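Local atomic coordinates of CRISPR pre-crRNA endoribonuclease Cas5d (Mannheimia succiniciproducens, PDB entry 3KG4), a protein that processes CRISPR precursor transcripts as a metal-independent endoribonuclease of the Cas5 family, serving adaptive immunity against viruses and other mobile genetic elements. Residues 37-40 with 41-45. Sequence-based numbering, arbitrary orientation.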
# COMPACT_ATOMS: atom_id res chain seq x y z
N ALA A 37 -2.11 3.91 -3.19
CA ALA A 37 -0.72 3.60 -3.51
C ALA A 37 -0.36 2.13 -3.30
O ALA A 37 0.46 1.55 -4.06
CB ALA A 37 0.28 4.51 -2.71
N ALA A 38 -0.95 1.55 -2.26
CA ALA A 38 -0.71 0.14 -1.94
C ALA A 38 -1.23 -0.74 -3.08
O ALA A 38 -0.54 -1.67 -3.52
CB ALA A 38 -1.34 -0.24 -0.56
N ARG A 39 -2.42 -0.43 -3.56
CA ARG A 39 -3.04 -1.15 -4.62
C ARG A 39 -2.23 -1.02 -5.92
O ARG A 39 -2.14 -1.98 -6.69
CB ARG A 39 -4.47 -0.67 -4.81
CG ARG A 39 -5.24 -1.41 -5.88
CD ARG A 39 -6.75 -1.14 -5.83
NE ARG A 39 -7.01 0.18 -6.39
CZ ARG A 39 -7.35 0.42 -7.65
NH1 ARG A 39 -7.52 -0.56 -8.53
NH2 ARG A 39 -7.56 1.68 -8.02
N GLY A 40 -1.66 0.16 -6.15
CA GLY A 40 -0.73 0.38 -7.28
C GLY A 40 0.47 -0.54 -7.19
O GLY A 40 0.93 -1.09 -8.21
N ILE A 41 0.99 -0.70 -6.00
CA ILE A 41 2.18 -1.48 -5.78
C ILE A 41 1.85 -2.96 -6.06
O ILE A 41 2.62 -3.64 -6.74
CB ILE A 41 2.75 -1.28 -4.37
CG1 ILE A 41 3.46 0.08 -4.24
CG2 ILE A 41 3.70 -2.45 -3.96
CD1 ILE A 41 3.92 0.40 -2.82
N LEU A 42 0.69 -3.44 -5.56
CA LEU A 42 0.28 -4.82 -5.81
C LEU A 42 0.05 -5.09 -7.32
O LEU A 42 0.49 -6.10 -7.81
CB LEU A 42 -0.99 -5.16 -5.04
CG LEU A 42 -0.93 -5.07 -3.49
CD1 LEU A 42 -2.28 -5.54 -2.89
CD2 LEU A 42 0.19 -5.85 -2.91
N SER A 43 -0.63 -4.17 -8.00
CA SER A 43 -0.94 -4.26 -9.41
C SER A 43 0.31 -4.25 -10.31
O SER A 43 0.29 -4.90 -11.35
CB SER A 43 -1.87 -3.11 -9.80
OG SER A 43 -3.03 -3.16 -9.02
N ALA A 44 1.38 -3.58 -9.87
CA ALA A 44 2.67 -3.55 -10.56
C ALA A 44 3.35 -4.93 -10.57
O ALA A 44 4.05 -5.28 -11.55
CB ALA A 44 3.60 -2.54 -9.91
N ILE A 45 3.14 -5.69 -9.50
CA ILE A 45 3.57 -7.09 -9.43
C ILE A 45 2.64 -8.01 -10.24
O ILE A 45 3.09 -8.79 -11.07
CB ILE A 45 3.73 -7.55 -7.96
CG1 ILE A 45 4.82 -6.72 -7.26
CG2 ILE A 45 4.07 -9.05 -7.91
CD1 ILE A 45 4.88 -6.85 -5.72
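Ser43 bonds twice to the carbonyl of Arg39, one turn back in the alpha-helix 35-45, which packs against the antiparallel sheet of this Cas5 protein. The backbone ladder runs through the turn in four bonds from N-H of residue i+4 to C=O of residue i: Ile41 gives to Ala37, Leu42 to Ala38 and Ala44 to Gly40, with Ser43 supplying the fourth. The bond to Ala38 lies in the carbonyl plane, with Leu42 N 3.0 Å from Ala38 O; the donors of the other three are tilted out by nearly thirty degrees.

Ile41 gives up the most surface to the preceding turn. Its CG1 sits beside its own backbone N (chi1 -75°), and that places CG1 3.3 Å from Ala37 O. The same side chain reaches Leu9 and Ile11 of strand 7-13, while Leu42 packs on Trp53 of strand 51-60 and shares Ile55 of that strand and Ile118 of strand 114-124 with Ala38. Gly40, by contrast, is exposed; its O accepts Ala44 N at 3.0 Å, with Ala44 CB 3.5 Å from Gly40 O. Arg39 NE makes a salt bridge with Asp194 OD1 of strand 186-195.

At Ser43, chi1 of -58° folds the hydroxyl back toward the preceding turn. Arg39 O is thereby gripped from opposite faces of its plane, by Ser43 N at 3.0 Å and by Ser43 OG at 2.8 Å.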